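Local coordinates for protein 1,3,6,8-tetrahydroxynaphthalene synthase (Streptomyces coelicolor, PDB 1U0M) that condenses five malonyl-CoA units into a linear pentaketide and cyclises it to 1,3,6,8-tetrahydroxynaphthalene, a precursor of melanin, at residues R48-T53 with S189-G194; C179-D184 with G238-L243; T38-L43 with L185-L190. All coordinates share one frame; numbering follows the deposited sequence.

Interaction 1. Residues R48-T53 with S189-G194; sequences RLIENT and SLLCNG
L49 and L191 meet where helix 43-52 runs beside helix 187-195, their side chains crossing at about a right angle. Followed outward, L49 first sets its CB against the branch of L191, 3.4 Å from CD2 and 3.7 Å from CD1. Its CG lies 3.9 Å from the same CD2 of L191. At the tip the branch divides: CD2 presses on L191 CD2 at 3.2 Å, tighter than usual van der Waals contact, while CD1 turns back over one face of the R48 guanidinium. The first torsion of L191, chi1 -110°, lies away from a staggered position while its CD2 bears on L49.

The two helices are plain packing partners in the N-terminal region of this chalcone synthase-like, thiolase-related enzyme. Their short segments point roughly the same way, crossing at -30° with axes 9.1 Å apart.

I50, one residue on, meets the helix backbone instead. Its extended arm, chi2 175°, carries CD1 to within 3.4 Å of L190 O, so a methyl lies against the helix backbone. The other branch, CG2, faces the bare CA of G194 at 4.3 Å; glycine, lacking a side chain, suits this close backbone approach. Wholly apolar, I50 suits a buried place among three helices, where it also touches M26, T29 and L30 of helix 26-37.

Interaction 2. Residues C179-D184 with G238-L243; sequences CYQPTD and GFHFLL. With GOL (glycerol), chain D.
Q181 and H240 are brought together by two torsions of Q181: the first sets CG anti to the carbonyl carbon, and the bend at chi2, -75°, folds the chain over the imidazole. H240 likewise has CG anti to its carbonyl carbon and offers a face to this chain. Q181 CG sits 3.8 Å from the centroid of the H240 ring, a CH-pi contact, and the amide beyond it stacks offset on the same face with the planes 11° apart. A long, flexible residue ending in a flat group suits such a lid on a ring.

D184 comes to the ring edge instead. Its OD2 lies in the imidazole plane, 2.9 Å from H240 CD2, so it meets the C-H there, with the carboxylate plane steeply turned from the ring; a carboxylate so near might favour the protonated ring. The type I turn from Q181 to D184, closed by D184 N to Q181 O, places both residues on the histidine.

A glycerol, probably from the crystallisation liquor, bridges the segments. Q181 N donates to its O1 at 2.8 Å, almost straight (175°). F241 N donates to glycerol O3 at 2.6 Å, and glycerol O2 donates to D184 OD1 at 3.0 Å.

The side chain of C179 lies about 11 Å from that of C146, the probable active-site cysteine. Strand 238-243 pairs with strand 230-235 in a beta hairpin, and the loop 179-184 lies against it on the way from strand 167-175 to helix 187-195. That helix touches F241 through C192, while F239 stacks on F117 of the second subunit.

Interaction 3. Residues T38-L43 with L185-L190; sequences TDHPQL and LGVGSL
One face of the H40 ring carries the CD2 methyl of L190, 4.3 Å from the ring centroid, in a CH-pi contact offset toward the rim. Both ring nitrogens find partners at the edge, close to the ring plane. H40 NE2 donates to L185 O at 2.9 Å; the oxygen is approached nearly along the C=O axis (176°), although the bond is bent at the hydrogen (132°). On the other nitrogen, H40 ND1 accepts the backbone N-H of Q42 at 2.8 Å. Histidine suits this place because one small ring can donate on one side and accept on the other, and the two bonds together fix its rotation. The first torsion, chi1 -166°, turns the ring away from the backbone N and across to the 185-190 segment.

The local motif is a type I turn from H40 to L43, closed by L43 N to H40 O at 3.0 Å, with P41 well suited by its fixed phi to the second position. Q42 then takes the N-cap position of helix 43-52. On the other segment, G186 is the N-cap residue of helix 187-195, so the contact joins the starts of two helices in the N-terminal region of the enzyme.

V187, in the first turn of its helix, supplies the apolar part. Its CG1 lies 3.2 Å from Q42 CB, a close fit, and 3.9 Å from H40 CE1. The site is near the surface, where the polar end of Q42 is at home while its CB packs on valine. H37, at the end of helix 26-37, touches both L43 and L185.

In the fold
From the N terminus the chain first passes 38-43, the turn after helix 26-37, and then 48-53 on helix 43-52. Well over a hundred residues later both meet their partners on 185-194: interactions 3 and 1 close long loops on the same helix 187-195, sharing S189 and L190, interaction 3 at its start and interaction 1 further along. Interaction 2 opens just before that helix, at 179-184, and closes at 238-243, so it crosses both. It also joins the N-terminal to the C-terminal family region, whereas interactions 1 and 3 stay within the former. S189 and L190 pack on D184, linking all three around helix 187-195.

Interaction 1. Residues R48-T53 with S189-G194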
loop_
_atom_site.group_PDB
_atom_site.type_symbol
_atom_site.label_atom_id
_atom_site.label_comp_id
_atom_site.label_asym_id
_atom_site.label_seq_id
_atom_site.Cartn_x
_atom_site.Cartn_y
_atom_site.Cartn_z
ATOM N N ARG A 48 -2.803 31.392 17.150
ATOM C CA ARG A 48 -3.130 30.923 18.494
ATOM C C ARG A 48 -3.193 29.404 18.528
ATOM O O ARG A 48 -2.611 28.758 19.409
ATOM C CB ARG A 48 -4.479 31.514 18.955
ATOM C CG ARG A 48 -4.982 30.973 20.309
ATOM C CD ARG A 48 -6.163 31.795 20.860
ATOM N NE ARG A 48 -7.367 31.636 20.052
ATOM C CZ ARG A 48 -8.144 30.559 20.074
ATOM N NH1 ARG A 48 -7.857 29.543 20.875
ATOM N NH2 ARG A 48 -9.192 30.485 19.275
ATOM N N LEU A 49 -3.922 28.846 17.567
ATOM C CA LEU A 49 -4.092 27.402 17.438
ATOM C C LEU A 49 -2.735 26.721 17.333
ATOM O O LEU A 49 -2.453 25.748 18.033
ATOM C CB LEU A 49 -4.930 27.092 16.195
ATOM C CG LEU A 49 -6.459 27.201 16.347
ATOM C CD1 LEU A 49 -6.827 28.500 17.026
ATOM C CD2 LEU A 49 -7.119 27.112 14.984
ATOM N N ILE A 50 -1.890 27.248 16.462
ATOM C CA ILE A 50 -0.564 26.686 16.287
ATOM C C ILE A 50 0.202 26.736 17.598
ATOM O O ILE A 50 0.706 25.722 18.079
ATOM C CB ILE A 50 0.215 27.455 15.203
ATOM C CG1 ILE A 50 -0.418 27.185 13.832
ATOM C CG2 ILE A 50 1.676 27.020 15.206
ATOM C CD1 ILE A 50 0.179 27.981 12.710
ATOM N N GLU A 51 0.262 27.914 18.202
ATOM C CA GLU A 51 0.998 28.042 19.443
ATOM C C GLU A 51 0.522 27.108 20.548
ATOM O O GLU A 51 1.338 26.548 21.275
ATOM C CB GLU A 51 0.970 29.488 19.933
ATOM C CG GLU A 51 2.090 29.757 20.912
ATOM C CD GLU A 51 2.376 31.225 21.120
ATOM O OE1 GLU A 51 3.492 31.533 21.587
ATOM O OE2 GLU A 51 1.502 32.069 20.829
ATOM N N ASN A 52 -0.791 26.934 20.669
ATOM C CA ASN A 52 -1.364 26.060 21.696
ATOM C C ASN A 52 -0.969 24.614 21.510
ATOM O O ASN A 52 -1.037 23.809 22.440
ATOM C CB ASN A 52 -2.889 26.150 21.690
ATOM C CG ASN A 52 -3.397 27.399 22.370
ATOM O OD1 ASN A 52 -4.587 27.689 22.319
ATOM N ND2 ASN A 52 -2.498 28.145 23.016
ATOM N N THR A 53 -0.574 24.287 20.292
ATOM C CA THR A 53 -0.167 22.939 19.957
ATOM C C THR A 53 1.011 22.445 20.815
ATOM O O THR A 53 1.167 21.240 21.032
ATOM C CB THR A 53 0.166 22.883 18.452
ATOM O OG1 THR A 53 -0.888 22.198 17.756
ATOM C CG2 THR A 53 1.480 22.222 18.214
ATOM N N SER A 189 -5.287 24.381 6.930
ATOM C CA SER A 189 -3.994 24.208 6.271
ATOM C C SER A 189 -2.915 24.870 7.111
ATOM O O SER A 189 -1.904 24.250 7.430
ATOM C CB SER A 189 -4.024 24.830 4.869
ATOM O OG SER A 189 -5.012 24.205 4.077
ATOM N N LEU A 190 -3.143 26.140 7.456
ATOM C CA LEU A 190 -2.217 26.899 8.282
ATOM C C LEU A 190 -1.855 26.129 9.549
ATOM O O LEU A 190 -0.699 26.105 9.964
ATOM C CB LEU A 190 -2.839 28.235 8.652
ATOM C CG LEU A 190 -2.721 29.343 7.605
ATOM C CD1 LEU A 190 -3.175 28.873 6.250
ATOM C CD2 LEU A 190 -3.535 30.520 8.084
ATOM N N LEU A 191 -2.848 25.504 10.166
ATOM C CA LEU A 191 -2.615 24.720 11.361
ATOM C C LEU A 191 -1.601 23.645 11.024
ATOM O O LEU A 191 -0.525 23.592 11.605
ATOM C CB LEU A 191 -3.909 24.051 11.813
ATOM C CG LEU A 191 -4.536 24.566 13.100
ATOM C CD1 LEU A 191 -3.572 24.303 14.256
ATOM C CD2 LEU A 191 -4.834 26.061 12.955
ATOM N N CYS A 192 -1.967 22.801 10.064
ATOM C CA CYS A 192 -1.135 21.699 9.622
ATOM C C CYS A 192 0.287 22.114 9.304
ATOM O O CYS A 192 1.220 21.370 9.596
ATOM C CB CYS A 192 -1.773 21.002 8.420
ATOM S SG CYS A 192 -3.263 20.050 8.848
ATOM N N ASN A 193 0.464 23.302 8.737
ATOM C CA ASN A 193 1.801 23.762 8.419
ATOM C C ASN A 193 2.661 24.031 9.660
ATOM O O ASN A 193 3.887 24.148 9.552
ATOM C CB ASN A 193 1.737 25.017 7.541
ATOM C CG ASN A 193 1.122 24.746 6.174
ATOM O OD1 ASN A 193 0.928 23.589 5.778
ATOM N ND2 ASN A 193 0.820 25.815 5.446
ATOM N N GLY A 194 2.036 24.128 10.837
ATOM C CA GLY A 194 2.814 24.366 12.047
ATOM C C GLY A 194 2.970 23.108 12.886
ATOM O O GLY A 194 3.688 23.091 13.891
#

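Interaction 2. Residues C179-D184 with G238-L243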
loop_
_atom_site.group_PDB
_atom_site.type_symbol
_atom_site.label_atom_id
_atom_site.label_comp_id
_atom_site.label_asym_id
_atom_site.label_seq_id
_atom_site.Cartn_x
_atom_site.Cartn_y
_atom_site.Cartn_z
ATOM N N CYS A 179 5.042 18.108 1.384
ATOM C CA CYS A 179 3.640 18.191 1.030
ATOM C C CYS A 179 3.135 19.577 1.371
ATOM O O CYS A 179 1.943 19.809 1.420
ATOM C CB CYS A 179 2.832 17.115 1.760
ATOM S SG CYS A 179 3.087 15.443 1.088
ATOM N N TYR A 180 4.057 20.507 1.601
ATOM C CA TYR A 180 3.684 21.890 1.904
ATOM C C TYR A 180 3.128 22.519 0.628
ATOM O O TYR A 180 3.783 22.478 -0.417
ATOM C CB TYR A 180 4.906 22.685 2.379
ATOM C CG TYR A 180 4.646 24.174 2.484
ATOM C CD1 TYR A 180 3.696 24.684 3.386
ATOM C CD2 TYR A 180 5.300 25.068 1.644
ATOM C CE1 TYR A 180 3.409 26.049 3.431
ATOM C CE2 TYR A 180 5.023 26.425 1.681
ATOM C CZ TYR A 180 4.076 26.911 2.571
ATOM O OH TYR A 180 3.782 28.251 2.568
ATOM N N GLN A 181 1.932 23.102 0.712
ATOM C CA GLN A 181 1.281 23.725 -0.445
ATOM C C GLN A 181 0.950 25.195 -0.208
ATOM O O GLN A 181 -0.106 25.522 0.351
ATOM C CB GLN A 181 -0.019 22.997 -0.787
ATOM C CG GLN A 181 0.092 21.492 -0.888
ATOM C CD GLN A 181 0.761 21.001 -2.164
ATOM O OE1 GLN A 181 1.036 19.815 -2.291
ATOM N NE2 GLN A 181 0.999 21.899 -3.112
ATOM N N PRO A 182 1.826 26.104 -0.666
ATOM C CA PRO A 182 1.633 27.551 -0.505
ATOM C C PRO A 182 0.211 27.986 -0.840
ATOM O O PRO A 182 -0.325 28.924 -0.237
ATOM C CB PRO A 182 2.645 28.140 -1.478
ATOM C CG PRO A 182 3.730 27.141 -1.472
ATOM C CD PRO A 182 2.993 25.835 -1.524
ATOM N N THR A 183 -0.388 27.292 -1.799
ATOM C CA THR A 183 -1.744 27.575 -2.249
ATOM C C THR A 183 -2.864 27.316 -1.235
ATOM O O THR A 183 -3.901 27.969 -1.294
ATOM C CB THR A 183 -2.067 26.774 -3.525
ATOM O OG1 THR A 183 -1.904 25.379 -3.262
ATOM C CG2 THR A 183 -1.138 27.170 -4.656
ATOM N N ASP A 184 -2.682 26.350 -0.334
ATOM C CA ASP A 184 -3.703 26.044 0.667
ATOM C C ASP A 184 -3.723 27.185 1.696
ATOM O O ASP A 184 -2.797 27.327 2.502
ATOM C CB ASP A 184 -3.399 24.696 1.339
ATOM C CG ASP A 184 -3.640 23.502 0.406
ATOM O OD1 ASP A 184 -3.288 22.354 0.761
ATOM O OD2 ASP A 184 -4.193 23.709 -0.687
ATOM N N GLY A 238 0.462 18.075 -6.282
ATOM C CA GLY A 238 0.807 17.022 -5.355
ATOM C C GLY A 238 -0.306 16.689 -4.399
ATOM O O GLY A 238 -1.482 16.750 -4.755
ATOM N N PHE A 239 0.072 16.350 -3.174
ATOM C CA PHE A 239 -0.898 15.977 -2.166
ATOM C C PHE A 239 -1.250 17.128 -1.242
ATOM O O PHE A 239 -0.372 17.703 -0.589
ATOM C CB PHE A 239 -0.366 14.796 -1.341
ATOM C CG PHE A 239 -0.032 13.586 -2.166
ATOM C CD1 PHE A 239 -0.782 13.273 -3.300
ATOM C CD2 PHE A 239 1.017 12.745 -1.806
ATOM C CE1 PHE A 239 -0.491 12.147 -4.056
ATOM C CE2 PHE A 239 1.314 11.618 -2.553
ATOM C CZ PHE A 239 0.562 11.314 -3.681
ATOM N N HIS A 240 -2.540 17.460 -1.211
ATOM C CA HIS A 240 -3.060 18.519 -0.355
ATOM C C HIS A 240 -3.806 17.838 0.798
ATOM O O HIS A 240 -4.819 17.169 0.600
ATOM C CB HIS A 240 -4.022 19.438 -1.135
ATOM C CG HIS A 240 -3.362 20.232 -2.219
ATOM N ND1 HIS A 240 -2.729 19.643 -3.296
ATOM C CD2 HIS A 240 -3.270 21.570 -2.414
ATOM C CE1 HIS A 240 -2.282 20.585 -4.108
ATOM N NE2 HIS A 240 -2.597 21.763 -3.596
ATOM N N PHE A 241 -3.285 18.014 2.001
ATOM C CA PHE A 241 -3.854 17.408 3.187
ATOM C C PHE A 241 -5.090 18.140 3.717
ATOM O O PHE A 241 -5.065 19.351 3.927
ATOM C CB PHE A 241 -2.785 17.343 4.283
ATOM C CG PHE A 241 -3.183 16.511 5.460
ATOM C CD1 PHE A 241 -3.487 15.162 5.296
ATOM C CD2 PHE A 241 -3.259 17.068 6.732
ATOM C CE1 PHE A 241 -3.862 14.374 6.387
ATOM C CE2 PHE A 241 -3.638 16.278 7.833
ATOM C CZ PHE A 241 -3.935 14.938 7.654
ATOM N N LEU A 242 -6.162 17.384 3.941
ATOM C CA LEU A 242 -7.414 17.934 4.447
ATOM C C LEU A 242 -7.772 17.283 5.778
ATOM O O LEU A 242 -7.899 16.052 5.886
ATOM C CB LEU A 242 -8.549 17.704 3.447
ATOM C CG LEU A 242 -8.654 18.608 2.213
ATOM C CD1 LEU A 242 -7.365 18.607 1.417
ATOM C CD2 LEU A 242 -9.795 18.117 1.354
ATOM N N LEU A 243 -7.929 18.118 6.795
ATOM C CA LEU A 243 -8.266 17.649 8.125
ATOM C C LEU A 243 -9.504 18.402 8.615
ATOM O O LEU A 243 -9.449 19.610 8.873
ATOM C CB LEU A 243 -7.083 17.893 9.052
ATOM C CG LEU A 243 -7.119 17.306 10.458
ATOM C CD1 LEU A 243 -7.240 15.788 10.418
ATOM C CD2 LEU A 243 -5.851 17.736 11.163
HETATM C C1 GOL D . -0.780 22.780 2.775
HETATM O O1 GOL D . 0.581 22.990 3.173
HETATM C C2 GOL D . -1.123 21.365 3.211
HETATM O O2 GOL D . -2.540 21.346 3.450
HETATM C C3 GOL D . -0.715 20.421 2.113
HETATM O O3 GOL D . -0.956 19.043 2.386
#

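Interaction 3. Residues T38-L43 with L185-L190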
loop_
_atom_site.group_PDB
_atom_site.type_symbol
_atom_site.label_atom_id
_atom_site.label_comp_id
_atom_site.label_asym_id
_atom_site.label_seq_id
_atom_site.Cartn_x
_atom_site.Cartn_y
_atom_site.Cartn_z
ATOM N N THR A 38 -0.155 37.897 6.479
ATOM C CA THR A 38 -0.562 39.135 7.133
ATOM C C THR A 38 -1.998 39.598 6.843
ATOM O O THR A 38 -2.658 40.174 7.707
ATOM C CB THR A 38 0.401 40.283 6.773
ATOM O OG1 THR A 38 -0.166 41.521 7.212
ATOM C CG2 THR A 38 0.638 40.344 5.274
ATOM N N ASP A 39 -2.489 39.342 5.637
ATOM C CA ASP A 39 -3.838 39.768 5.283
ATOM C C ASP A 39 -4.914 38.741 5.587
ATOM O O ASP A 39 -6.100 39.046 5.505
ATOM C CB ASP A 39 -3.895 40.134 3.804
ATOM C CG ASP A 39 -3.068 41.359 3.482
ATOM O OD1 ASP A 39 -2.775 41.586 2.289
ATOM O OD2 ASP A 39 -2.718 42.101 4.424
ATOM N N HIS A 40 -4.508 37.529 5.946
ATOM C CA HIS A 40 -5.482 36.489 6.230
ATOM C C HIS A 40 -6.425 36.885 7.359
ATOM O O HIS A 40 -5.993 37.127 8.484
ATOM C CB HIS A 40 -4.791 35.173 6.583
ATOM C CG HIS A 40 -5.715 33.999 6.555
ATOM N ND1 HIS A 40 -6.824 33.908 7.368
ATOM C CD2 HIS A 40 -5.745 32.905 5.757
ATOM C CE1 HIS A 40 -7.501 32.814 7.068
ATOM N NE2 HIS A 40 -6.868 32.188 6.093
ATOM N N PRO A 41 -7.735 36.944 7.068
ATOM C CA PRO A 41 -8.809 37.301 8.005
ATOM C C PRO A 41 -8.883 36.456 9.280
ATOM O O PRO A 41 -9.391 36.903 10.307
ATOM C CB PRO A 41 -10.065 37.151 7.154
ATOM C CG PRO A 41 -9.576 37.549 5.782
ATOM C CD PRO A 41 -8.264 36.808 5.696
ATOM N N GLN A 42 -8.391 35.226 9.215
ATOM C CA GLN A 42 -8.430 34.355 10.380
ATOM C C GLN A 42 -7.033 34.140 10.943
ATOM O O GLN A 42 -6.795 33.193 11.692
ATOM C CB GLN A 42 -9.052 33.018 9.999
ATOM C CG GLN A 42 -10.510 33.116 9.596
ATOM C CD GLN A 42 -11.415 32.529 10.648
ATOM O OE1 GLN A 42 -11.572 31.311 10.740
ATOM N NE2 GLN A 42 -12.000 33.388 11.468
ATOM N N LEU A 43 -6.118 35.033 10.576
ATOM C CA LEU A 43 -4.729 34.963 11.020
ATOM C C LEU A 43 -4.530 34.816 12.538
ATOM O O LEU A 43 -3.874 33.879 12.987
ATOM C CB LEU A 43 -3.959 36.188 10.518
ATOM C CG LEU A 43 -2.483 36.264 10.924
ATOM C CD1 LEU A 43 -1.700 35.192 10.197
ATOM C CD2 LEU A 43 -1.931 37.645 10.582
ATOM N N LEU A 185 -4.784 27.993 1.654
ATOM C CA LEU A 185 -4.927 29.149 2.536
ATOM C C LEU A 185 -5.969 29.049 3.645
ATOM O O LEU A 185 -6.196 30.026 4.350
ATOM C CB LEU A 185 -5.217 30.403 1.706
ATOM C CG LEU A 185 -4.201 30.821 0.641
ATOM C CD1 LEU A 185 -4.755 32.025 -0.108
ATOM C CD2 LEU A 185 -2.841 31.155 1.282
ATOM N N GLY A 186 -6.616 27.896 3.798
ATOM C CA GLY A 186 -7.595 27.756 4.870
ATOM C C GLY A 186 -6.898 27.628 6.223
ATOM O O GLY A 186 -5.763 27.150 6.277
ATOM N N VAL A 187 -7.557 28.040 7.313
ATOM C CA VAL A 187 -6.946 27.955 8.643
ATOM C C VAL A 187 -6.536 26.526 8.984
ATOM O O VAL A 187 -5.583 26.319 9.719
ATOM C CB VAL A 187 -7.887 28.487 9.781
ATOM C CG1 VAL A 187 -8.284 29.911 9.492
ATOM C CG2 VAL A 187 -9.114 27.605 9.922
ATOM N N GLY A 188 -7.268 25.544 8.469
ATOM C CA GLY A 188 -6.897 24.165 8.731
ATOM C C GLY A 188 -5.502 23.926 8.159
ATOM O O GLY A 188 -4.625 23.365 8.818
ATOM N N SER A 189 -5.287 24.381 6.930
ATOM C CA SER A 189 -3.994 24.208 6.271
ATOM C C SER A 189 -2.915 24.870 7.111
ATOM O O SER A 189 -1.904 24.250 7.430
ATOM C CB SER A 189 -4.024 24.830 4.869
ATOM O OG SER A 189 -5.012 24.205 4.077
ATOM N N LEU A 190 -3.143 26.140 7.456
ATOM C CA LEU A 190 -2.217 26.899 8.282
ATOM C C LEU A 190 -1.855 26.129 9.549
ATOM O O LEU A 190 -0.699 26.105 9.964
ATOM C CB LEU A 190 -2.839 28.235 8.652
ATOM C CG LEU A 190 -2.721 29.343 7.605
ATOM C CD1 LEU A 190 -3.175 28.873 6.250
ATOM C CD2 LEU A 190 -3.535 30.520 8.084
#